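Local coordinates for polyhedrin (Uranotaenia sapphirina cypovirus, PDB 4ZQX), which builds the crystalline polyhedra that package cypovirus particles, and binds ATP in a pocket of the protein, at residues Glu18-Tyr23 and Tyr105-Val110; Pro48-Gly53 and Ala175-Arg180; Gln39-His44 and Met61-Asn66. All blocks are in the same frame, centred on the assembly; numbering follows the deposited sequence.

In the fold
Contact 1 (18-23 with 105-110) and contact 2 (48-53 with 175-180) have centres about 12 Å apart and touch: the Arg180 guanidinium of contact 2 reaches the backbone carbonyls of 18-23. Contact 3 (39-44 with 61-66) is remote, its centre about 28 Å from contact 1 and 23 Å from contact 2. Along the chain, contact 3 falls between the two halves of contact 1, while contact 2 crosses both others. Strands 101-107 and 40-47, serving contacts 1 and 3, belong to one antiparallel sheet; contact 2 pairs strands 50-55 and 173-179 of a second. Strand 40-47 leads into 50-55, so the chain passes between sheets. All three also touch the second subunit of the trimer.

Contact 1 of 3, residues Glu18-Tyr23 and Tyr105-Val110; sequences EAPRAY and YLRGNV
Pro20 packs against Gly108 and the end of Arg107, and its carbonyl oxygen rests on the side chain of Asn109. The closest of these approaches is Pro20 O to Asn109 CB at 3.6 Å, while Pro20 CB lies 4.2 Å from Gly108 CA. The Pro20 ring also brings CG to the edge of the Arg107 guanidinium, 3.8 Å from NH1. Arg107 gets there with an extended chain whose CG stands opposite the backbone N (chi1 -167°).

A water joins the two backbones where they do not bond directly. It donates to Pro20 O at 2.7 Å and accepts from Asn109 N at 2.8 Å. Farther out, the Arg21 and Asn109 side chains cross at about a right angle with their flat ends 68° apart. In the conformer described, OD1 of Asn109 lies obliquely to the guanidinium, 4.1 Å from Arg21 NH1, too far for a hydrogen bond.

In the next shell, Arg21 NE of the same conformer pairs with Glu18 OE1 at 2.9 Å in a salt bridge, and the other carboxylate oxygen of Glu18 pairs with Arg158, an ATP-binding residue. Arg107 NH2 donates to the carbonyl of Ser154, tying the contact to the rim of the nucleotide pocket. Asn109 is the centre of an inverse gamma turn, through which the chain bends after the strand.

The 3-10 turn 19-21, directly after helix 4-18, thus abuts the end of strand 101-107, which is flanked in its sheet by strands 160-166 and 27-34; Ser134 of the second subunit packs on Pro20 and Arg107.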
ATOM      1  N   GLU A  18      13.239   2.687  27.703  1.00 31.38           N
ATOM      2  CA  GLU A  18      13.711   3.809  26.874  1.00 32.94           C
ATOM      3  C   GLU A  18      13.951   3.476  25.404  1.00 31.48           C
ATOM      4  O   GLU A  18      14.165   4.382  24.605  1.00 32.22           O
ATOM      5  CB  GLU A  18      14.999   4.410  27.450  1.00 34.19           C
ATOM      6  CG  GLU A  18      14.883   4.841  28.904  1.00 37.02           C
ATOM      7  CD  GLU A  18      13.778   5.862  29.138  1.00 42.58           C
ATOM      8  OE1 GLU A  18      13.664   6.821  28.353  1.00 42.85           O
ATOM      9  OE2 GLU A  18      13.017   5.701  30.115  1.00 47.06           O
ATOM     10  N   ALA A  19      13.900   2.194  25.045  1.00 30.97           N
ATOM     11  CA  ALA A  19      14.211   1.765  23.678  1.00 30.12           C
ATOM     12  C   ALA A  19      13.442   2.515  22.576  1.00 29.99           C
ATOM     13  O   ALA A  19      14.011   2.810  21.538  1.00 31.76           O
ATOM     14  CB  ALA A  19      14.000   0.257  23.523  1.00 32.30           C
ATOM     15  N   PRO A  20      12.147   2.813  22.787  1.00 31.34           N
ATOM     16  CA  PRO A  20      11.399   3.514  21.730  1.00 31.33           C
ATOM     17  C   PRO A  20      11.905   4.919  21.384  1.00 30.33           C
ATOM     18  O   PRO A  20      11.491   5.468  20.380  1.00 31.78           O
ATOM     19  CB  PRO A  20       9.975   3.594  22.295  1.00 31.78           C
ATOM     20  CG  PRO A  20       9.893   2.473  23.305  1.00 32.01           C
ATOM     21  CD  PRO A  20      11.273   2.417  23.909  1.00 31.01           C
ATOM     22  N   ARG A  21      12.776   5.493  22.203  0.54 30.57           N
ATOM     23  CA  ARG A  21      13.301   6.822  21.915  0.54 31.04           C
ATOM     24  C   ARG A  21      14.441   6.784  20.893  0.54 30.86           C
ATOM     25  O   ARG A  21      14.840   7.819  20.358  0.54 33.25           O
ATOM     26  CB  ARG A  21      13.749   7.502  23.210  0.54 32.88           C
ATOM     27  CG  ARG A  21      12.612   7.636  24.199  0.54 35.52           C
ATOM     28  CD  ARG A  21      12.995   8.323  25.498  0.54 38.76           C
ATOM     29  NE  ARG A  21      11.920   8.170  26.474  0.54 42.01           N
ATOM     30  CZ  ARG A  21      10.836   8.938  26.535  0.54 44.73           C
ATOM     31  NH1 ARG A  21      10.671   9.947  25.688  0.54 46.20           N
ATOM     32  NH2 ARG A  21       9.910   8.697  27.453  0.54 45.28           N
ATOM     33  N   ALA A  22      14.953   5.592  20.605  1.00 30.83           N
ATOM     34  CA  ALA A  22      16.067   5.449  19.665  1.00 30.57           C
ATOM     35  C   ALA A  22      15.716   5.771  18.205  1.00 31.65           C
ATOM     36  O   ALA A  22      14.585   5.579  17.750  1.00 32.12           O
ATOM     37  CB  ALA A  22      16.650   4.030  19.745  1.00 30.21           C
ATOM     38  N   TYR A  23      16.718   6.252  17.479  1.00 31.80           N
ATOM     39  CA  TYR A  23      16.624   6.374  16.038  1.00 30.26           C
ATOM     40  C   TYR A  23      16.350   4.994  15.448  1.00 30.09           C
ATOM     41  O   TYR A  23      16.994   4.025  15.827  1.00 31.87           O
ATOM     42  CB  TYR A  23      17.915   6.968  15.463  1.00 29.87           C
ATOM     43  CG  TYR A  23      17.825   7.243  13.978  1.00 29.75           C
ATOM     44  CD1 TYR A  23      17.188   8.375  13.498  1.00 31.42           C
ATOM     45  CD2 TYR A  23      18.388   6.372  13.057  1.00 31.09           C
ATOM     46  CE1 TYR A  23      17.099   8.629  12.129  1.00 31.70           C
ATOM     47  CE2 TYR A  23      18.293   6.605  11.685  1.00 31.62           C
ATOM     48  CZ  TYR A  23      17.648   7.735  11.230  1.00 31.41           C
ATOM     49  OH  TYR A  23      17.555   7.987   9.885  1.00 33.98           O
ATOM     50  N   TYR A 105      -4.862   3.372  20.035  1.00 28.44           N
ATOM     51  CA  TYR A 105      -3.798   3.227  21.022  1.00 29.25           C
ATOM     52  C   TYR A 105      -2.456   3.584  20.391  1.00 30.26           C
ATOM     53  O   TYR A 105      -2.065   2.971  19.410  1.00 31.29           O
ATOM     54  CB  TYR A 105      -3.785   1.790  21.548  1.00 31.69           C
ATOM     55  CG  TYR A 105      -4.997   1.491  22.396  1.00 30.90           C
ATOM     56  CD1 TYR A 105      -5.071   1.953  23.702  1.00 31.66           C
ATOM     57  CD2 TYR A 105      -6.080   0.784  21.889  1.00 30.91           C
ATOM     58  CE1 TYR A 105      -6.181   1.717  24.488  1.00 31.40           C
ATOM     59  CE2 TYR A 105      -7.185   0.518  22.680  1.00 32.35           C
ATOM     60  CZ  TYR A 105      -7.232   1.001  23.981  1.00 31.18           C
ATOM     61  OH  TYR A 105      -8.319   0.778  24.811  1.00 32.16           O
ATOM     62  N   LEU A 106      -1.782   4.595  20.943  1.00 30.83           N
ATOM     63  CA  LEU A 106      -0.501   5.069  20.415  1.00 29.95           C
ATOM     64  C   LEU A 106       0.587   4.890  21.460  1.00 30.61           C
ATOM     65  O   LEU A 106       0.395   5.272  22.619  1.00 30.74           O
ATOM     66  CB  LEU A 106      -0.582   6.561  20.039  1.00 32.00           C
ATOM     67  CG  LEU A 106      -1.356   6.972  18.782  1.00 35.09           C
ATOM     68  CD1 LEU A 106      -2.851   6.748  18.941  1.00 38.30           C
ATOM     69  CD2 LEU A 106      -1.078   8.433  18.448  1.00 37.06           C
ATOM     70  N   ARG A 107       1.726   4.323  21.068  1.00 30.55           N
ATOM     71  CA  ARG A 107       2.787   4.086  22.037  1.00 30.10           C
ATOM     72  C   ARG A 107       4.134   4.377  21.412  1.00 29.39           C
ATOM     73  O   ARG A 107       4.465   3.830  20.370  1.00 31.47           O
ATOM     74  CB  ARG A 107       2.762   2.631  22.548  1.00 30.06           C
ATOM     75  CG  ARG A 107       3.626   2.397  23.791  1.00 31.24           C
ATOM     76  CD  ARG A 107       3.891   0.899  24.057  1.00 32.81           C
ATOM     77  NE  ARG A 107       4.445   0.684  25.394  1.00 34.99           N
ATOM     78  CZ  ARG A 107       5.734   0.778  25.710  1.00 36.44           C
ATOM     79  NH1 ARG A 107       6.634   1.058  24.780  1.00 35.97           N
ATOM     80  NH2 ARG A 107       6.124   0.580  26.962  1.00 36.53           N
ATOM     81  N   GLY A 108       4.917   5.214  22.074  1.00 29.16           N
ATOM     82  CA  GLY A 108       6.252   5.515  21.607  1.00 31.15           C
ATOM     83  C   GLY A 108       6.594   6.981  21.616  1.00 31.10           C
ATOM     84  O   GLY A 108       5.976   7.781  22.331  1.00 30.72           O
ATOM     85  N   ASN A 109       7.604   7.326  20.813  1.00 29.97           N
ATOM     86  CA  ASN A 109       8.164   8.672  20.810  1.00 31.11           C
ATOM     87  C   ASN A 109       7.394   9.601  19.871  1.00 30.06           C
ATOM     88  O   ASN A 109       7.943  10.140  18.918  1.00 30.51           O
ATOM     89  CB  ASN A 109       9.651   8.606  20.450  1.00 33.28           C
ATOM     90  CG  ASN A 109      10.397   9.871  20.815  1.00 35.89           C
ATOM     91  OD1 ASN A 109       9.972  10.630  21.685  1.00 36.31           O
ATOM     92  ND2 ASN A 109      11.523  10.101  20.152  1.00 38.39           N
ATOM     93  N   VAL A 110       6.111   9.793  20.187  1.00 28.38           N
ATOM     94  CA  VAL A 110       5.159  10.510  19.346  1.00 28.87           C
ATOM     95  C   VAL A 110       5.159  12.020  19.565  1.00 29.38           C
ATOM     96  O   VAL A 110       5.309  12.496  20.678  1.00 30.05           O
ATOM     97  CB  VAL A 110       3.738   9.965  19.606  1.00 29.46           C
ATOM     98  CG1 VAL A 110       2.649  10.773  18.849  1.00 31.06           C
ATOM     99  CG2 VAL A 110       3.676   8.474  19.276  1.00 31.18           C
TER
HETATM  100  O   HOH W   1       8.974   5.341  19.320  1.00 32.84           O

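Contact 2 of 3, residues Pro48-Gly53 and Ala175-Arg180; sequences PFVIKG and AVIVPR
Ala175 meets Gly53 through backbone alone, its CA-H directed at Gly53 O. From here the strand runs antiparallel to its partner, the axes of 50-53 and 175-179 approaching to 4.5 Å. Val176 forms a hydrogen-bonded pair with Gly53, exchanging N-H and carbonyl in both directions at 2.9 Å for each N to O distance, Val176 N to Gly53 O and Gly53 N to Val176 O. Gly53 has no side chain to set beside that of Val176, whose CB and CG2 come near Gly53 O.

Ile177, in a non-hydrogen-bonded pair with Lys52, points to the other face of the sheet. There its CG2, set opposite the backbone N by a chi1 of -59°, touches Val50 CG1 at 3.9 Å, the two side chains lying side by side. Val178 returns to the face of Val176 and is hydrogen-bonded to Ile51 in both directions. Their beta carbons come within 3.7 Å, and the extended Ile51 chain runs alongside the valine, with CD1 near Val178 CB and CG1. Pro179 faces Val50 in a non-hydrogen-bonded pair.

Arg180 closes the pairing by donating its backbone N to Phe49 O at 3.0 Å. Its extended side chain then runs past Pro48, and NH1 meets Pro48 O in the carbonyl plane, on a lone pair, at 2.8 Å with an N-H...O angle of 155°. The Phe49 ring is covered on one face by Pro48 CB. NH1 also donates to Ala25 O, and NH2 makes a weak bond to Arg21 O.

The cross-strand bonds satisfy the inward-facing N-H and C=O groups of a largely buried, mostly apolar pairing, whereas the arginine, drawn to several carbonyls, carries its positive charge into the loop junction and would there probably be stabilised by their dipoles.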
ATOM      1  N   PRO A  48       9.205   4.344  12.409  1.00 29.12           N
ATOM      2  CA  PRO A  48       9.943   5.225  13.321  1.00 28.91           C
ATOM      3  C   PRO A  48       9.714   6.704  13.065  1.00 28.89           C
ATOM      4  O   PRO A  48       9.992   7.488  13.960  1.00 31.55           O
ATOM      5  CB  PRO A  48      11.421   4.875  13.030  1.00 29.19           C
ATOM      6  CG  PRO A  48      11.377   3.535  12.350  1.00 29.91           C
ATOM      7  CD  PRO A  48      10.117   3.603  11.522  1.00 29.10           C
ATOM      8  N   PHE A  49       9.263   7.087  11.874  1.00 29.74           N
ATOM      9  CA  PHE A  49       9.262   8.499  11.472  1.00 28.94           C
ATOM     10  C   PHE A  49       7.860   9.082  11.269  1.00 29.41           C
ATOM     11  O   PHE A  49       7.541  10.155  11.782  1.00 29.92           O
ATOM     12  CB  PHE A  49      10.105   8.639  10.203  1.00 30.21           C
ATOM     13  CG  PHE A  49      11.476   8.050  10.348  1.00 31.41           C
ATOM     14  CD1 PHE A  49      12.392   8.634  11.200  1.00 31.42           C
ATOM     15  CD2 PHE A  49      11.838   6.893   9.669  1.00 32.65           C
ATOM     16  CE1 PHE A  49      13.656   8.096  11.361  1.00 33.59           C
ATOM     17  CE2 PHE A  49      13.104   6.355   9.820  1.00 34.33           C
ATOM     18  CZ  PHE A  49      14.009   6.957  10.669  1.00 34.80           C
ATOM     19  N   VAL A  50       7.028   8.379  10.521  1.00 29.78           N
ATOM     20  CA  VAL A  50       5.620   8.741  10.373  1.00 29.54           C
ATOM     21  C   VAL A  50       4.794   7.483  10.231  1.00 29.36           C
ATOM     22  O   VAL A  50       4.981   6.733   9.270  1.00 31.63           O
ATOM     23  CB  VAL A  50       5.346   9.609   9.108  1.00 33.31           C
ATOM     24  CG1 VAL A  50       3.948  10.163   9.191  1.00 32.16           C
ATOM     25  CG2 VAL A  50       6.349  10.716   8.959  1.00 35.81           C
ATOM     26  N   ILE A  51       3.896   7.222  11.183  1.00 29.49           N
ATOM     27  CA  ILE A  51       2.935   6.126  11.004  1.00 30.95           C
ATOM     28  C   ILE A  51       1.821   6.658  10.122  1.00 30.51           C
ATOM     29  O   ILE A  51       1.303   7.746  10.375  1.00 31.65           O
ATOM     30  CB  ILE A  51       2.285   5.624  12.309  1.00 31.17           C
ATOM     31  CG1 ILE A  51       3.337   5.264  13.359  1.00 33.05           C
ATOM     32  CG2 ILE A  51       1.365   4.417  11.997  1.00 32.18           C
ATOM     33  CD1 ILE A  51       2.735   4.821  14.688  1.00 36.01           C
ATOM     34  N   LYS A  52       1.460   5.897   9.091  1.00 29.87           N
ATOM     35  CA  LYS A  52       0.323   6.230   8.240  1.00 30.97           C
ATOM     36  C   LYS A  52      -0.696   5.096   8.323  1.00 32.28           C
ATOM     37  O   LYS A  52      -0.544   4.067   7.680  1.00 35.17           O
ATOM     38  CB  LYS A  52       0.796   6.457   6.807  1.00 32.84           C
ATOM     39  CG  LYS A  52       1.715   7.656   6.716  1.00 33.34           C
ATOM     40  CD  LYS A  52       2.274   7.883   5.351  1.00 33.64           C
ATOM     41  CE  LYS A  52       3.220   9.089   5.396  1.00 33.54           C
ATOM     42  NZ  LYS A  52       3.717   9.542   4.084  1.00 33.14           N
ATOM     43  N   GLY A  53      -1.701   5.277   9.177  1.00 30.21           N
ATOM     44  CA  GLY A  53      -2.724   4.276   9.412  1.00 31.22           C
ATOM     45  C   GLY A  53      -3.932   4.600   8.559  1.00 30.50           C
ATOM     46  O   GLY A  53      -4.705   5.492   8.889  1.00 34.52           O
ATOM     47  N   ALA A 175      -7.992   7.926   8.470  1.00 29.71           N
ATOM     48  CA  ALA A 175      -6.619   8.337   8.174  1.00 29.50           C
ATOM     49  C   ALA A 175      -5.958   8.866   9.438  1.00 29.77           C
ATOM     50  O   ALA A 175      -6.381   9.880   9.986  1.00 32.28           O
ATOM     51  CB  ALA A 175      -6.596   9.395   7.098  1.00 29.87           C
ATOM     52  N   VAL A 176      -4.930   8.158   9.881  1.00 29.02           N
ATOM     53  CA  VAL A 176      -4.174   8.518  11.068  1.00 29.36           C
ATOM     54  C   VAL A 176      -2.749   8.810  10.628  1.00 28.96           C
ATOM     55  O   VAL A 176      -2.131   7.999   9.934  1.00 30.48           O
ATOM     56  CB  VAL A 176      -4.171   7.364  12.095  1.00 31.49           C
ATOM     57  CG1 VAL A 176      -3.398   7.748  13.359  1.00 31.12           C
ATOM     58  CG2 VAL A 176      -5.567   7.010  12.458  1.00 32.43           C
ATOM     59  N   ILE A 177      -2.249   9.980  11.006  1.00 29.26           N
ATOM     60  CA  ILE A 177      -0.881  10.369  10.715  1.00 30.09           C
ATOM     61  C   ILE A 177      -0.186  10.631  12.040  1.00 29.24           C
ATOM     62  O   ILE A 177      -0.635  11.492  12.789  1.00 29.69           O
ATOM     63  CB  ILE A 177      -0.846  11.651   9.864  1.00 30.76           C
ATOM     64  CG1 ILE A 177      -1.595  11.419   8.552  1.00 32.27           C
ATOM     65  CG2 ILE A 177       0.605  12.056   9.552  1.00 31.84           C
ATOM     66  CD1 ILE A 177      -1.832  12.664   7.730  1.00 33.31           C
ATOM     67  N   VAL A 178       0.889   9.899  12.324  1.00 29.39           N
ATOM     68  CA  VAL A 178       1.573   9.969  13.618  1.00 30.87           C
ATOM     69  C   VAL A 178       3.043  10.303  13.424  1.00 30.77           C
ATOM     70  O   VAL A 178       3.846   9.410  13.133  1.00 31.76           O
ATOM     71  CB  VAL A 178       1.498   8.640  14.372  1.00 32.15           C
ATOM     72  CG1 VAL A 178       2.100   8.787  15.755  1.00 33.51           C
ATOM     73  CG2 VAL A 178       0.073   8.173  14.470  1.00 32.68           C
ATOM     74  N   PRO A 179       3.417  11.588  13.583  1.00 30.86           N
ATOM     75  CA  PRO A 179       4.816  11.984  13.368  1.00 30.43           C
ATOM     76  C   PRO A 179       5.674  11.792  14.613  1.00 30.02           C
ATOM     77  O   PRO A 179       5.168  11.857  15.741  1.00 31.04           O
ATOM     78  CB  PRO A 179       4.716  13.486  13.029  1.00 32.90           C
ATOM     79  CG  PRO A 179       3.309  13.864  13.182  1.00 33.54           C
ATOM     80  CD  PRO A 179       2.578  12.759  13.867  1.00 32.05           C
ATOM     81  N   ARG A 180       6.959  11.540  14.388  1.00 28.73           N
ATOM     82  CA  ARG A 180       7.924  11.420  15.462  1.00 28.78           C
ATOM     83  C   ARG A 180       8.183  12.748  16.207  1.00 30.29           C
ATOM     84  O   ARG A 180       8.288  13.806  15.595  1.00 31.69           O
ATOM     85  CB  ARG A 180       9.247  10.912  14.890  1.00 32.43           C
ATOM     86  CG  ARG A 180      10.232  10.527  15.981  1.00 33.62           C
ATOM     87  CD  ARG A 180      11.526   9.940  15.437  1.00 36.89           C
ATOM     88  NE  ARG A 180      12.293   9.325  16.522  1.00 42.52           N
ATOM     89  CZ  ARG A 180      12.123   8.072  16.969  1.00 45.05           C
ATOM     90  NH1 ARG A 180      11.225   7.234  16.429  1.00 44.97           N
ATOM     91  NH2 ARG A 180      12.866   7.647  17.969  1.00 44.73           N
TER

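Contact 3 of 3, residues Gln39-His44 and Met61-Asn66; sequences QCKSFH and MWDIDN
Lys41 reaches Met61 O and Asp63, and Gln39 meets Trp62, from backbones that come no closer than 7.5 Å (Lys41 CA to Trp62 CA). That is too far for strand pairing, so the contact between the start of strand 40-47 and the loop that leads into strand 64-65 is made mainly by side chains.

Gln39 lies across one face of the Trp62 indole. Its CG sits 3.4 Å from the centroid of the six-membered ring and only 7° off the normal, a CH-pi contact. The bend at chi2 (-87°) carries the amide onward over the five-membered ring, where NE2 comes 3.6 Å from Trp62 NE1, with the amide plane standing steeply at 79° to the ring. The opposite face of the indole is covered by Ile64 CG1, offset toward the rim, and Cys40 O approaches the indole edge at CZ3.

Lys41 extends beyond CG to bring NZ to the Asp63 carboxylate, which it meets nearly symmetrically: NZ is 3.1 Å from OD1 and also 3.1 Å from OD2. This is a salt bridge, though both hydrogen bonds are weak, as is a longer one from NZ to Met61 O at 3.4 Å. The ammonium has a further partner in the carbonyl of Glu59, and the carboxylate is itself fixed by Trp210 NE1 on OD1 and Gln69 NE2 on OD2.

Strand 40-47 lies between strands 27-34 and 207-211 in its sheet; the Trp62 ring also meets those of Tyr35 and Trp210, while Met61 and Asp63 rest on helix 72-83, so the loop joins the sheet to that helix.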
ATOM      1  N   GLN A  39     -17.688  -8.367  19.279  1.00 31.24           N
ATOM      2  CA  GLN A  39     -16.520  -8.815  18.551  1.00 31.91           C
ATOM      3  C   GLN A  39     -15.645  -7.609  18.246  1.00 30.52           C
ATOM      4  O   GLN A  39     -16.121  -6.469  18.273  1.00 30.46           O
ATOM      5  CB  GLN A  39     -16.886  -9.615  17.293  1.00 34.67           C
ATOM      6  CG  GLN A  39     -17.655  -8.889  16.259  1.00 39.33           C
ATOM      7  CD  GLN A  39     -19.163  -8.936  16.480  1.00 41.19           C
ATOM      8  OE1 GLN A  39     -19.673  -8.438  17.464  1.00 38.18           O
ATOM      9  NE2 GLN A  39     -19.872  -9.511  15.532  1.00 47.23           N
ATOM     10  N   CYS A  40     -14.361  -7.874  17.998  1.00 31.10           N
ATOM     11  CA  CYS A  40     -13.359  -6.833  17.793  1.00 33.14           C
ATOM     12  C   CYS A  40     -12.491  -7.157  16.602  1.00 32.30           C
ATOM     13  O   CYS A  40     -12.179  -8.331  16.333  1.00 32.76           O
ATOM     14  CB  CYS A  40     -12.431  -6.705  19.007  1.00 36.27           C
ATOM     15  SG  CYS A  40     -13.222  -6.208  20.546  1.00 40.08           S
ATOM     16  N   LYS A  41     -12.098  -6.102  15.903  1.00 31.25           N
ATOM     17  CA  LYS A  41     -11.105  -6.190  14.845  1.00 31.49           C
ATOM     18  C   LYS A  41      -9.986  -5.231  15.215  1.00 30.89           C
ATOM     19  O   LYS A  41     -10.249  -4.091  15.569  1.00 32.81           O
ATOM     20  CB  LYS A  41     -11.739  -5.784  13.517  1.00 35.32           C
ATOM     21  CG  LYS A  41     -11.261  -6.538  12.339  1.00 40.06           C
ATOM     22  CD  LYS A  41     -12.183  -6.350  11.131  1.00 39.65           C
ATOM     23  CE  LYS A  41     -11.377  -6.496   9.873  1.00 40.77           C
ATOM     24  NZ  LYS A  41     -12.193  -6.424   8.651  1.00 41.21           N
ATOM     25  N   SER A  42      -8.743  -5.695  15.178  1.00 31.44           N
ATOM     26  CA  SER A  42      -7.606  -4.812  15.475  1.00 32.96           C
ATOM     27  C   SER A  42      -6.701  -4.676  14.264  1.00 31.17           C
ATOM     28  O   SER A  42      -6.536  -5.617  13.502  1.00 29.77           O
ATOM     29  CB  SER A  42      -6.793  -5.292  16.673  1.00 36.45           C
ATOM     30  OG  SER A  42      -6.183  -6.536  16.407  1.00 39.23           O
ATOM     31  N   PHE A  43      -6.128  -3.486  14.111  1.00 30.78           N
ATOM     32  CA  PHE A  43      -5.248  -3.146  13.003  1.00 31.17           C
ATOM     33  C   PHE A  43      -3.991  -2.563  13.613  1.00 29.36           C
ATOM     34  O   PHE A  43      -4.074  -1.608  14.394  1.00 31.01           O
ATOM     35  CB  PHE A  43      -5.882  -2.075  12.104  1.00 30.09           C
ATOM     36  CG  PHE A  43      -7.261  -2.435  11.574  1.00 31.17           C
ATOM     37  CD1 PHE A  43      -8.394  -2.206  12.341  1.00 34.25           C
ATOM     38  CD2 PHE A  43      -7.423  -2.977  10.301  1.00 34.27           C
ATOM     39  CE1 PHE A  43      -9.673  -2.524  11.855  1.00 36.19           C
ATOM     40  CE2 PHE A  43      -8.700  -3.296   9.807  1.00 35.16           C
ATOM     41  CZ  PHE A  43      -9.820  -3.070  10.595  1.00 35.95           C
ATOM     42  N   HIS A  44      -2.840  -3.138  13.280  1.00 29.46           N
ATOM     43  CA  HIS A  44      -1.558  -2.649  13.794  1.00 30.17           C
ATOM     44  C   HIS A  44      -0.681  -2.028  12.714  1.00 29.97           C
ATOM     45  O   HIS A  44      -0.471  -2.639  11.659  1.00 30.76           O
ATOM     46  CB  HIS A  44      -0.765  -3.775  14.464  1.00 31.18           C
ATOM     47  CG  HIS A  44       0.613  -3.351  14.850  1.00 31.19           C
ATOM     48  ND1 HIS A  44       1.731  -3.682  14.114  1.00 31.99           N
ATOM     49  CD2 HIS A  44       1.048  -2.564  15.863  1.00 31.17           C
ATOM     50  CE1 HIS A  44       2.800  -3.140  14.673  1.00 32.09           C
ATOM     51  NE2 HIS A  44       2.412  -2.449  15.729  1.00 31.04           N
ATOM     52  N   MET A  61     -15.665  -2.805   8.216  1.00 33.78           N
ATOM     53  CA  MET A  61     -16.882  -3.560   8.488  1.00 33.16           C
ATOM     54  C   MET A  61     -16.515  -4.875   9.170  1.00 32.09           C
ATOM     55  O   MET A  61     -15.451  -5.429   8.910  1.00 34.37           O
ATOM     56  CB  MET A  61     -17.616  -3.865   7.180  1.00 35.10           C
ATOM     57  CG  MET A  61     -17.960  -2.650   6.355  1.00 39.79           C
ATOM     58  SD  MET A  61     -19.312  -1.719   7.067  1.00 46.37           S
ATOM     59  CE  MET A  61     -20.670  -2.661   6.400  1.00 46.92           C
ATOM     60  N   TRP A  62     -17.379  -5.376  10.045  1.00 31.11           N
ATOM     61  CA  TRP A  62     -17.221  -6.741  10.509  1.00 32.70           C
ATOM     62  C   TRP A  62     -17.570  -7.634   9.335  1.00 32.90           C
ATOM     63  O   TRP A  62     -18.697  -7.605   8.831  1.00 35.24           O
ATOM     64  CB  TRP A  62     -18.114  -7.045  11.711  1.00 32.50           C
ATOM     65  CG  TRP A  62     -17.972  -8.447  12.154  1.00 33.64           C
ATOM     66  CD1 TRP A  62     -18.865  -9.455  11.981  1.00 34.01           C
ATOM     67  CD2 TRP A  62     -16.841  -9.017  12.823  1.00 33.30           C
ATOM     68  NE1 TRP A  62     -18.366 -10.626  12.509  1.00 34.75           N
ATOM     69  CE2 TRP A  62     -17.128 -10.379  13.040  1.00 34.14           C
ATOM     70  CE3 TRP A  62     -15.618  -8.501  13.274  1.00 34.79           C
ATOM     71  CZ2 TRP A  62     -16.229 -11.240  13.675  1.00 35.55           C
ATOM     72  CZ3 TRP A  62     -14.736  -9.353  13.916  1.00 34.52           C
ATOM     73  CH2 TRP A  62     -15.045 -10.704  14.112  1.00 35.31           C
ATOM     74  N   ASP A  63     -16.596  -8.420   8.895  1.00 30.16           N
ATOM     75  CA  ASP A  63     -16.665  -9.074   7.584  1.00 32.86           C
ATOM     76  C   ASP A  63     -16.749 -10.602   7.608  1.00 34.07           C
ATOM     77  O   ASP A  63     -16.445 -11.271   6.612  1.00 35.77           O
ATOM     78  CB  ASP A  63     -15.494  -8.589   6.720  1.00 31.14           C
ATOM     79  CG  ASP A  63     -14.149  -8.723   7.402  1.00 33.12           C
ATOM     80  OD1 ASP A  63     -14.080  -8.895   8.630  1.00 33.86           O
ATOM     81  OD2 ASP A  63     -13.144  -8.640   6.682  1.00 35.89           O
ATOM     82  N   ILE A  64     -17.221 -11.143   8.722  1.00 32.65           N
ATOM     83  CA  ILE A  64     -17.352 -12.589   8.877  1.00 34.59           C
ATOM     84  C   ILE A  64     -18.822 -12.964   8.846  1.00 36.27           C
ATOM     85  O   ILE A  64     -19.640 -12.378   9.567  1.00 37.39           O
ATOM     86  CB  ILE A  64     -16.704 -13.055  10.194  1.00 36.80           C
ATOM     87  CG1 ILE A  64     -15.294 -12.465  10.319  1.00 38.75           C
ATOM     88  CG2 ILE A  64     -16.663 -14.582  10.286  1.00 37.39           C
ATOM     89  CD1 ILE A  64     -14.376 -12.706   9.110  1.00 38.62           C
ATOM     90  N   ASP A  65     -19.149 -13.952   8.014  1.00 39.02           N
ATOM     91  CA  ASP A  65     -20.522 -14.405   7.835  1.00 44.13           C
ATOM     92  C   ASP A  65     -20.514 -15.921   7.869  1.00 46.11           C
ATOM     93  O   ASP A  65     -19.988 -16.569   6.962  1.00 45.30           O
ATOM     94  CB  ASP A  65     -21.089 -13.892   6.505  1.00 47.80           C
ATOM     95  CG  ASP A  65     -22.560 -14.230   6.316  1.00 52.33           C
ATOM     96  OD1 ASP A  65     -23.296 -14.373   7.320  1.00 53.21           O
ATOM     97  OD2 ASP A  65     -22.974 -14.342   5.142  1.00 54.84           O
ATOM     98  N   ASN A  66     -21.093 -16.465   8.938  1.00 48.62           N
ATOM     99  CA  ASN A  66     -21.141 -17.905   9.153  0.52 50.95           C
ATOM    100  C   ASN A  66     -19.772 -18.564   8.944  1.00 50.81           C
ATOM    101  O   ASN A  66     -19.654 -19.580   8.248  1.00 50.89           O
ATOM    102  CB  ASN A  66     -22.210 -18.538   8.251  0.52 53.09           C
ATOM    103  CG  ASN A  66     -23.626 -18.084   8.609  0.52 55.10           C
ATOM    104  OD1 ASN A  66     -24.016 -18.092   9.779  0.52 55.73           O
ATOM    105  ND2 ASN A  66     -24.395 -17.675   7.602  0.52 55.41           N
TER